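Local coordinates for protein aminopeptidase YwaD (Bacillus subtilis, PDB 6HC6) that releases amino acids from the N terminus of peptides by hydrolysis, using two zinc ions bound in each subunit, at residues 96-102 / 217-223; 112-118 / 194-200; 242-248 / 315-321. One frame throughout, in Å; residues are numbered along the deposited sequence.

Overall arrangement
After two helices and strand 86-93, which belongs to the peptidase sheet, the chain enters strand 97-104 and turns back along strand 107-113. Contact 2 (112-118 / 194-200) closes a loop of 75 residues that holds helix 158-167 and strands 125-131, 148-152 and 172-176. Contact 1 (96-102 / 217-223) closes a larger loop around it, so contact 2 is nested inside contact 1. Their centres are about 9 Å apart, and Leu98 and Leu219 of contact 1 touch residues of contact 2. Both belong to the sheet of the PA domain. Contact 3 (242-248 / 315-321) follows in series. It joins two parallel strands in the sheet of the M28 peptidase domain, its centre about 39 Å from that of contact 1.

Contact 1 (96-102 / 217-223); sequences DRLEGTL and LKLKAFT
Phe222 pairs with Arg97 across two antiparallel strands, and its ring lies beside the arginine backbone. Starting at CB, the phenylalanine sits over one face of the Arg97 guanidinium, with CB 4.1 Å from Arg97 NH2. Chi1 of -69° puts CG anti to its own carbonyl carbon, which brings the CD1 side of the ring to Arg97 O. CD1 comes 3.5 Å from Arg97 O, which meets the ring at its edge. One atom further, CE1 reaches Glu99 CB at 4.2 Å. Ring and guanidinium planes are only 8° apart, but it is CB and not the ring that lies over the guanidinium. Lys220 CG approaches one face of the ring, near its rim. Arg97 is also held from its own strand: NH1 forms a salt bridge of 2.7 Å with Glu99 OE1. This oxygen lies near the guanidinium plane, but NH1 meets it on the syn side and tilted out of the carboxylate plane. Gln225 accepts a hydrogen bond from Arg97 NE, so the group is fixed at more than one edge.

The pairing joins strand 97-104 to strand 214-222 in the PA-domain sheet. Arg97, Glu99 and Thr101 each exchange two backbone hydrogen bonds, with Phe222, Lys220 and Lys218 respectively. The straightest runs from Phe222 N to Arg97 O, at 179°. Gly100 has no side chain, and its CA makes a CA-H...O contact of 3.0 Å with Lys218 O.

The face of Leu98, Leu102, Leu217 and Ala221 is apolar. Leu98 CD2 rests on Ala221 CB at 3.7 Å, and Leu102 CD1 meets Leu217 CD1 at the same distance. Leu111 and Val199 of neighbouring strands pack against Leu217 and Leu219. At the other end, the carboxylate of Asp96 lies alongside Thr223, with Asp96 OD1 3.5 Å from Thr223 CG2.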
loop_
_atom_site.group_PDB
_atom_site.type_symbol
_atom_site.label_atom_id
_atom_site.label_comp_id
_atom_site.label_asym_id
_atom_site.label_seq_id
_atom_site.Cartn_x
_atom_site.Cartn_y
_atom_site.Cartn_z
ATOM N N ASP A 96 -13.420 -3.527 9.890
ATOM C CA ASP A 96 -13.024 -3.506 11.287
ATOM C C ASP A 96 -11.541 -3.831 11.416
ATOM O O ASP A 96 -10.966 -4.573 10.613
ATOM C CB ASP A 96 -13.840 -4.509 12.101
ATOM C CG ASP A 96 -15.331 -4.204 12.098
ATOM O OD1 ASP A 96 -15.717 -3.044 11.842
ATOM O OD2 ASP A 96 -16.117 -5.135 12.380
ATOM N N ARG A 97 -10.923 -3.243 12.428
ATOM C CA ARG A 97 -9.511 -3.434 12.704
ATOM C C ARG A 97 -9.391 -4.369 13.898
ATOM O O ARG A 97 -10.034 -4.147 14.927
ATOM C CB ARG A 97 -8.835 -2.094 12.992
ATOM C CG ARG A 97 -7.368 -2.210 13.392
ATOM C CD ARG A 97 -6.704 -0.837 13.425
ATOM N NE ARG A 97 -7.611 0.212 13.895
ATOM C CZ ARG A 97 -7.606 0.722 15.125
ATOM N NH1 ARG A 97 -6.741 0.282 16.030
ATOM N NH2 ARG A 97 -8.470 1.676 15.450
ATOM N N LEU A 98 -8.588 -5.414 13.755
ATOM C CA LEU A 98 -8.431 -6.418 14.798
ATOM C C LEU A 98 -7.087 -6.249 15.486
ATOM O O LEU A 98 -6.057 -6.083 14.821
ATOM C CB LEU A 98 -8.520 -7.828 14.222
ATOM C CG LEU A 98 -9.876 -8.340 13.762
ATOM C CD1 LEU A 98 -9.624 -9.546 12.903
ATOM C CD2 LEU A 98 -10.732 -8.704 14.951
ATOM N N GLU A 99 -7.099 -6.312 16.816
ATOM C CA GLU A 99 -5.876 -6.228 17.594
ATOM C C GLU A 99 -5.991 -7.157 18.787
ATOM O O GLU A 99 -7.091 -7.428 19.278
ATOM C CB GLU A 99 -5.595 -4.798 18.065
ATOM C CG GLU A 99 -4.729 -4.005 17.083
ATOM C CD GLU A 99 -4.953 -2.510 17.170
ATOM O OE1 GLU A 99 -5.191 -1.887 16.113
ATOM O OE2 GLU A 99 -4.888 -1.958 18.290
ATOM N N GLY A 100 -4.849 -7.634 19.264
ATOM C CA GLY A 100 -4.876 -8.390 20.500
ATOM C C GLY A 100 -3.581 -9.136 20.741
ATOM O O GLY A 100 -2.519 -8.746 20.255
ATOM N N THR A 101 -3.700 -10.218 21.510
ATOM C CA THR A 101 -2.553 -10.869 22.115
ATOM C C THR A 101 -2.693 -12.382 22.027
ATOM O O THR A 101 -3.779 -12.928 21.814
ATOM C CB THR A 101 -2.389 -10.479 23.590
ATOM O OG1 THR A 101 -3.581 -10.826 24.300
ATOM C CG2 THR A 101 -2.132 -8.983 23.728
ATOM N N LEU A 102 -1.569 -13.052 22.241
ATOM C CA LEU A 102 -1.511 -14.499 22.164
ATOM C C LEU A 102 -0.510 -14.966 23.203
ATOM O O LEU A 102 0.542 -14.347 23.371
ATOM C CB LEU A 102 -1.102 -14.953 20.755
ATOM C CG LEU A 102 -0.612 -16.394 20.571
ATOM C CD1 LEU A 102 -1.767 -17.365 20.735
ATOM C CD2 LEU A 102 0.048 -16.597 19.195
ATOM N N LEU A 217 -5.871 -16.944 22.636
ATOM C CA LEU A 217 -5.902 -15.787 21.757
ATOM C C LEU A 217 -6.949 -14.808 22.267
ATOM O O LEU A 217 -8.073 -15.212 22.581
ATOM C CB LEU A 217 -6.208 -16.234 20.331
ATOM C CG LEU A 217 -5.808 -15.383 19.146
ATOM C CD1 LEU A 217 -4.308 -15.390 18.986
ATOM C CD2 LEU A 217 -6.459 -15.991 17.919
ATOM N N LYS A 218 -6.569 -13.537 22.396
ATOM C CA LYS A 218 -7.496 -12.467 22.753
ATOM C C LYS A 218 -7.453 -11.438 21.636
ATOM O O LYS A 218 -6.405 -10.831 21.398
ATOM C CB LYS A 218 -7.137 -11.821 24.093
ATOM C CG LYS A 218 -7.165 -12.775 25.280
ATOM C CD LYS A 218 -7.053 -12.037 26.615
ATOM C CE LYS A 218 -6.908 -13.030 27.765
ATOM N NZ LYS A 218 -6.666 -12.359 29.075
ATOM N N LEU A 219 -8.579 -11.257 20.945
ATOM C CA LEU A 219 -8.640 -10.348 19.805
ATOM C C LEU A 219 -9.920 -9.535 19.869
ATOM O O LEU A 219 -11.009 -10.095 20.016
ATOM C CB LEU A 219 -8.584 -11.101 18.474
ATOM C CG LEU A 219 -7.294 -11.844 18.133
ATOM C CD1 LEU A 219 -7.566 -12.793 16.990
ATOM C CD2 LEU A 219 -6.171 -10.878 17.770
ATOM N N LYS A 220 -9.781 -8.220 19.755
ATOM C CA LYS A 220 -10.910 -7.304 19.752
ATOM C C LYS A 220 -11.001 -6.635 18.388
ATOM O O LYS A 220 -9.980 -6.271 17.796
ATOM C CB LYS A 220 -10.765 -6.255 20.863
ATOM C CG LYS A 220 -11.464 -4.934 20.582
ATOM C CD LYS A 220 -12.287 -4.463 21.776
ATOM C CE LYS A 220 -12.809 -3.046 21.566
ATOM N NZ LYS A 220 -13.351 -2.466 22.833
ATOM N N ALA A 221 -12.226 -6.521 17.878
ATOM C CA ALA A 221 -12.501 -5.829 16.627
ATOM C C ALA A 221 -12.891 -4.390 16.927
ATOM O O ALA A 221 -13.815 -4.140 17.707
ATOM C CB ALA A 221 -13.617 -6.526 15.851
ATOM N N PHE A 222 -12.185 -3.452 16.314
ATOM C CA PHE A 222 -12.544 -2.044 16.399
ATOM C C PHE A 222 -13.395 -1.703 15.186
ATOM O O PHE A 222 -12.944 -1.855 14.050
ATOM C CB PHE A 222 -11.288 -1.180 16.475
ATOM C CG PHE A 222 -10.543 -1.345 17.757
ATOM C CD1 PHE A 222 -9.653 -2.394 17.928
ATOM C CD2 PHE A 222 -10.773 -0.484 18.820
ATOM C CE1 PHE A 222 -8.980 -2.562 19.127
ATOM C CE2 PHE A 222 -10.108 -0.643 20.018
ATOM C CZ PHE A 222 -9.209 -1.684 20.174
ATOM N N THR A 223 -14.634 -1.276 15.426
ATOM C CA THR A 223 -15.599 -1.060 14.361
ATOM C C THR A 223 -15.703 0.424 14.021
ATOM O O THR A 223 -14.991 1.272 14.566
ATOM C CB THR A 223 -16.965 -1.620 14.758
ATOM O OG1 THR A 223 -17.465 -0.896 15.889
ATOM C CG2 THR A 223 -16.847 -3.098 15.112
#

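Contact 2 (112-118 / 194-200); sequences QAASGSA and VGIPVVG
Gln112 and Gly200 form an antiparallel hydrogen-bonded pair, with Gln112 N to Gly200 O at 3.0 Å and Gly200 N to Gln112 O at 2.8 Å. Ala113 pairs next with Val199 and touches CG1 of that valine with its CB. Ala114 N then donates to Val198 O, and its CB packs against Val198 CB. There the chain leaves the strand in a type II turn from Ala114 to Ser117. Gly116, with a positive phi of 88°, lies in the turn, and its O accepts from Val194 N.

Ser117 has chi1 of 65°, with OG between its backbone N and carbonyl carbon. From there OG donates to Ala114 O at 2.7 Å, in the carbonyl plane and on a lone pair. Ser117 N gives that oxygen a second bond. OG in turn takes a hydrogen bond from a water and a weak one from Val198 N. The water also donates to Ala118 O and accepts from Val198 N. Ala118 N meets Ile196 O from above its carbonyl plane, 3.2 Å away.

Beyond the two bridged pairs, direct backbone bonds continue, while the Ser117 hydroxyl and one water link Ala114 O, Val198 N and Ala118 O where strand pairing has ended.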
loop_
_atom_site.group_PDB
_atom_site.type_symbol
_atom_site.label_atom_id
_atom_site.label_comp_id
_atom_site.label_asym_id
_atom_site.label_seq_id
_atom_site.Cartn_x
_atom_site.Cartn_y
_atom_site.Cartn_z
ATOM N N GLN A 112 0.025 -10.154 14.478
ATOM C CA GLN A 112 -0.716 -9.234 13.625
ATOM C C GLN A 112 -1.935 -9.982 13.126
ATOM O O GLN A 112 -1.802 -11.060 12.536
ATOM C CB GLN A 112 0.135 -8.736 12.454
ATOM C CG GLN A 112 0.965 -7.524 12.796
ATOM C CD GLN A 112 0.234 -6.245 12.466
ATOM O OE1 GLN A 112 0.201 -5.827 11.312
ATOM N NE2 GLN A 112 -0.385 -5.633 13.473
ATOM N N ALA A 113 -3.115 -9.426 13.374
ATOM C CA ALA A 113 -4.356 -10.087 13.026
ATOM C C ALA A 113 -4.732 -9.755 11.591
ATOM O O ALA A 113 -4.480 -8.647 11.109
ATOM C CB ALA A 113 -5.475 -9.673 13.977
ATOM N N ALA A 114 -5.314 -10.729 10.907
ATOM C CA ALA A 114 -5.684 -10.549 9.514
ATOM C C ALA A 114 -6.990 -9.768 9.418
ATOM O O ALA A 114 -7.995 -10.137 10.032
ATOM C CB ALA A 114 -5.826 -11.903 8.822
ATOM N N SER A 115 -6.969 -8.683 8.655
ATOM C CA SER A 115 -8.203 -7.976 8.355
ATOM C C SER A 115 -9.206 -8.936 7.726
ATOM O O SER A 115 -8.856 -9.757 6.873
ATOM C CB SER A 115 -7.910 -6.797 7.421
ATOM O OG SER A 115 -9.088 -6.073 7.116
ATOM N N GLY A 116 -10.452 -8.860 8.180
ATOM C CA GLY A 116 -11.485 -9.744 7.688
ATOM C C GLY A 116 -11.618 -11.062 8.417
ATOM O O GLY A 116 -12.400 -11.914 7.979
ATOM N N SER A 117 -10.875 -11.272 9.501
ATOM C CA SER A 117 -11.044 -12.479 10.299
ATOM C C SER A 117 -11.816 -12.139 11.571
ATOM O O SER A 117 -12.157 -10.984 11.828
ATOM C CB SER A 117 -9.695 -13.137 10.605
ATOM O OG SER A 117 -8.871 -12.318 11.416
ATOM N N ALA A 118 -12.110 -13.180 12.386
ATOM C CA ALA A 118 -13.002 -12.993 13.518
ATOM C C ALA A 118 -12.236 -12.625 14.787
ATOM O O ALA A 118 -11.099 -13.067 14.989
ATOM C CB ALA A 118 -13.810 -14.267 13.765
ATOM N N VAL A 194 -12.982 -14.608 6.718
ATOM C CA VAL A 194 -12.851 -15.894 7.388
ATOM C C VAL A 194 -13.593 -15.796 8.713
ATOM O O VAL A 194 -13.551 -14.756 9.384
ATOM C CB VAL A 194 -11.369 -16.278 7.587
ATOM C CG1 VAL A 194 -11.242 -17.588 8.336
ATOM C CG2 VAL A 194 -10.674 -16.386 6.239
ATOM N N GLY A 195 -14.299 -16.866 9.072
ATOM C CA GLY A 195 -15.170 -16.883 10.230
ATOM C C GLY A 195 -14.515 -17.216 11.545
ATOM O O GLY A 195 -15.194 -17.246 12.577
ATOM N N ILE A 196 -13.214 -17.470 11.545
ATOM C CA ILE A 196 -12.468 -17.731 12.773
ATOM C C ILE A 196 -11.325 -16.728 12.834
ATOM O O ILE A 196 -10.998 -16.082 11.824
ATOM C CB ILE A 196 -11.970 -19.195 12.840
ATOM C CG1 ILE A 196 -11.144 -19.557 11.603
ATOM C CG2 ILE A 196 -13.146 -20.143 12.965
ATOM C CD1 ILE A 196 -10.554 -20.961 11.669
ATOM N N PRO A 197 -10.720 -16.539 14.007
ATOM C CA PRO A 197 -9.550 -15.654 14.090
ATOM C C PRO A 197 -8.402 -16.182 13.246
ATOM O O PRO A 197 -8.187 -17.392 13.151
ATOM C CB PRO A 197 -9.195 -15.667 15.580
ATOM C CG PRO A 197 -10.446 -16.099 16.284
ATOM C CD PRO A 197 -11.151 -17.021 15.332
ATOM N N VAL A 198 -7.674 -15.256 12.611
ATOM C CA VAL A 198 -6.470 -15.560 11.843
ATOM C C VAL A 198 -5.398 -14.554 12.245
ATOM O O VAL A 198 -5.590 -13.344 12.079
ATOM C CB VAL A 198 -6.712 -15.490 10.327
ATOM C CG1 VAL A 198 -5.440 -15.870 9.579
ATOM C CG2 VAL A 198 -7.902 -16.377 9.895
ATOM N N VAL A 199 -4.268 -15.041 12.758
ATOM C CA VAL A 199 -3.187 -14.154 13.181
ATOM C C VAL A 199 -1.863 -14.659 12.626
ATOM O O VAL A 199 -1.690 -15.849 12.346
ATOM C CB VAL A 199 -3.092 -13.999 14.721
ATOM C CG1 VAL A 199 -4.437 -13.557 15.322
ATOM C CG2 VAL A 199 -2.558 -15.279 15.379
ATOM N N GLY A 200 -0.927 -13.740 12.459
ATOM C CA GLY A 200 0.416 -14.073 12.011
ATOM C C GLY A 200 1.411 -13.751 13.108
ATOM O O GLY A 200 1.246 -12.768 13.831
HETATM O O HOH W 1 -8.579 -12.607 13.842
#

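Contact 3 (242-248 / 315-321); sequences PDIVYVT and RSEVNFN
Chi1 of -54° in Tyr246 sets CG anti to the carbonyl carbon, and the ring reaches back along the sheet to Ser316. Tyr246 OH donates to Ser316 OG at 2.7 Å; that serine also bonds Glu312 O. Thr248 has chi1 of 68°, which turns OG1 between the amides of Asn319 and Asn321. OG1 donates to Asn321 OD1 at 2.8 Å, in the carbonyl plane and on a lone pair, and accepts from Asn319 ND2 at 3.0 Å. Its hydroxyl thus has both a donor and an acceptor partner.

Arg315 bends at chi3 and gives NH1 to Pro242 O, 2.6 Å away and on a lone pair. Ile244 CD1 sits over the centre of its guanidinium, 3.6 Å above the plane. Glu285 forms a salt bridge with the same NH1. Asp243 OD2 and Glu317 OE1 come within 3.4 Å; Lys284 makes a salt bridge to Glu317 and probably eases this repulsion.

The strands are parallel, with a beta bulge at Glu317, the extra residue opposite the step from Ile244 to Val245. Val245 CG2 packs on Val318 CG1 at 3.6 Å. Asn321 lies near the zinc ligands His250 and Asp323, which follow shortly after the two segments. In the M28 domain sheet, strand 285-291 borders 244-250, helix 412-430 packs on Val245 and Phe320, and helix 373-378 meets Asn319 and Asn321.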
loop_
_atom_site.group_PDB
_atom_site.type_symbol
_atom_site.label_atom_id
_atom_site.label_comp_id
_atom_site.label_asym_id
_atom_site.label_seq_id
_atom_site.Cartn_x
_atom_site.Cartn_y
_atom_site.Cartn_z
ATOM N N PRO A 242 -12.697 19.337 -19.514
ATOM C CA PRO A 242 -11.292 19.056 -19.843
ATOM C C PRO A 242 -10.913 17.598 -19.611
ATOM O O PRO A 242 -11.522 16.882 -18.813
ATOM C CB PRO A 242 -10.518 19.975 -18.890
ATOM C CG PRO A 242 -11.443 20.163 -17.720
ATOM C CD PRO A 242 -12.828 20.184 -18.315
ATOM N N ASP A 243 -9.869 17.166 -20.322
ATOM C CA ASP A 243 -9.256 15.872 -20.039
ATOM C C ASP A 243 -8.671 15.885 -18.629
ATOM O O ASP A 243 -8.125 16.896 -18.183
ATOM C CB ASP A 243 -8.157 15.569 -21.060
ATOM C CG ASP A 243 -8.696 15.361 -22.469
ATOM O OD1 ASP A 243 -9.883 14.998 -22.617
ATOM O OD2 ASP A 243 -7.928 15.577 -23.433
ATOM N N ILE A 244 -8.791 14.765 -17.922
ATOM C CA ILE A 244 -8.344 14.666 -16.535
ATOM C C ILE A 244 -7.051 13.871 -16.461
ATOM O O ILE A 244 -6.955 12.768 -17.020
ATOM C CB ILE A 244 -9.410 14.018 -15.637
ATOM C CG1 ILE A 244 -10.698 14.820 -15.667
ATOM C CG2 ILE A 244 -8.921 13.975 -14.204
ATOM C CD1 ILE A 244 -11.892 13.988 -15.281
ATOM N N VAL A 245 -6.074 14.410 -15.730
ATOM C CA VAL A 245 -4.806 13.745 -15.438
ATOM C C VAL A 245 -4.729 13.561 -13.928
ATOM O O VAL A 245 -4.996 14.507 -13.176
ATOM C CB VAL A 245 -3.619 14.578 -15.963
ATOM C CG1 VAL A 245 -2.266 14.039 -15.458
ATOM C CG2 VAL A 245 -3.663 14.666 -17.487
ATOM N N TYR A 246 -4.433 12.342 -13.481
ATOM C CA TYR A 246 -4.374 12.024 -12.064
ATOM C C TYR A 246 -2.926 11.794 -11.643
ATOM O O TYR A 246 -2.220 11.002 -12.269
ATOM C CB TYR A 246 -5.203 10.769 -11.752
ATOM C CG TYR A 246 -6.651 10.819 -12.213
ATOM C CD1 TYR A 246 -7.667 11.207 -11.342
ATOM C CD2 TYR A 246 -7.004 10.427 -13.497
ATOM C CE1 TYR A 246 -8.972 11.225 -11.737
ATOM C CE2 TYR A 246 -8.320 10.435 -13.901
ATOM C CZ TYR A 246 -9.299 10.842 -13.015
ATOM O OH TYR A 246 -10.614 10.873 -13.396
ATOM N N VAL A 247 -2.487 12.478 -10.588
ATOM C CA VAL A 247 -1.171 12.254 -9.988
ATOM C C VAL A 247 -1.423 11.815 -8.555
ATOM O O VAL A 247 -2.038 12.563 -7.779
ATOM C CB VAL A 247 -0.285 13.511 -10.031
ATOM C CG1 VAL A 247 1.118 13.175 -9.493
ATOM C CG2 VAL A 247 -0.201 14.051 -11.443
ATOM N N THR A 248 -1.015 10.586 -8.218
ATOM C CA THR A 248 -1.564 9.943 -7.032
ATOM C C THR A 248 -0.490 9.202 -6.245
ATOM O O THR A 248 0.546 8.783 -6.775
ATOM C CB THR A 248 -2.711 8.978 -7.375
ATOM O OG1 THR A 248 -2.210 7.853 -8.105
ATOM C CG2 THR A 248 -3.810 9.674 -8.207
ATOM N N ARG A 315 -13.667 11.421 -19.755
ATOM C CA ARG A 315 -12.652 12.469 -19.817
ATOM C C ARG A 315 -11.314 12.033 -19.239
ATOM O O ARG A 315 -10.332 12.765 -19.393
ATOM C CB ARG A 315 -13.086 13.735 -19.054
ATOM C CG ARG A 315 -14.419 14.323 -19.387
ATOM C CD ARG A 315 -14.492 15.748 -18.835
ATOM N NE ARG A 315 -14.908 15.853 -17.433
ATOM C CZ ARG A 315 -14.243 16.524 -16.491
ATOM N NH1 ARG A 315 -13.102 17.129 -16.773
ATOM N NH2 ARG A 315 -14.714 16.581 -15.251
ATOM N N SER A 316 -11.252 10.884 -18.566
ATOM C CA SER A 316 -10.051 10.508 -17.831
ATOM C C SER A 316 -8.966 10.042 -18.787
ATOM O O SER A 316 -9.182 9.122 -19.581
ATOM C CB SER A 316 -10.368 9.405 -16.831
ATOM O OG SER A 316 -11.212 9.882 -15.799
ATOM N N GLU A 317 -7.790 10.661 -18.696
ATOM C CA GLU A 317 -6.736 10.424 -19.671
ATOM C C GLU A 317 -5.629 9.528 -19.145
ATOM O O GLU A 317 -5.290 8.525 -19.782
ATOM C CB GLU A 317 -6.139 11.756 -20.135
ATOM C CG GLU A 317 -5.047 11.609 -21.177
ATOM C CD GLU A 317 -4.526 12.951 -21.638
ATOM O OE1 GLU A 317 -5.351 13.791 -22.032
ATOM O OE2 GLU A 317 -3.299 13.174 -21.575
ATOM N N VAL A 318 -5.054 9.862 -17.996
ATOM C CA VAL A 318 -3.842 9.187 -17.556
ATOM C C VAL A 318 -3.734 9.338 -16.042
ATOM O O VAL A 318 -4.153 10.352 -15.476
ATOM C CB VAL A 318 -2.618 9.766 -18.313
ATOM C CG1 VAL A 318 -2.520 11.272 -18.122
ATOM C CG2 VAL A 318 -1.380 9.153 -17.857
ATOM N N ASN A 319 -3.205 8.295 -15.388
ATOM C CA ASN A 319 -2.905 8.281 -13.958
ATOM C C ASN A 319 -1.423 7.975 -13.776
ATOM O O ASN A 319 -0.955 6.912 -14.195
ATOM C CB ASN A 319 -3.755 7.229 -13.222
ATOM C CG ASN A 319 -3.197 6.881 -11.852
ATOM O OD1 ASN A 319 -2.982 5.711 -11.535
ATOM N ND2 ASN A 319 -2.949 7.902 -11.038
ATOM N N PHE A 320 -0.686 8.903 -13.163
ATOM C CA PHE A 320 0.695 8.673 -12.734
ATOM C C PHE A 320 0.663 8.382 -11.240
ATOM O O PHE A 320 0.407 9.291 -10.442
ATOM C CB PHE A 320 1.571 9.903 -12.979
ATOM C CG PHE A 320 1.713 10.293 -14.406
ATOM C CD1 PHE A 320 0.706 10.996 -15.048
ATOM C CD2 PHE A 320 2.881 9.986 -15.106
ATOM C CE1 PHE A 320 0.842 11.379 -16.380
ATOM C CE2 PHE A 320 3.023 10.373 -16.434
ATOM C CZ PHE A 320 2.006 11.056 -17.066
ATOM N N ASN A 321 0.916 7.133 -10.852
ATOM C CA ASN A 321 0.893 6.759 -9.444
ATOM C C ASN A 321 2.326 6.614 -8.942
ATOM O O ASN A 321 3.154 5.978 -9.597
ATOM C CB ASN A 321 0.113 5.458 -9.225
ATOM C CG ASN A 321 -0.035 5.111 -7.744
ATOM O OD1 ASN A 321 -0.767 5.774 -7.012
ATOM N ND2 ASN A 321 0.660 4.082 -7.305
HETATM O O HOH W 2 -9.649 11.768 -22.116
#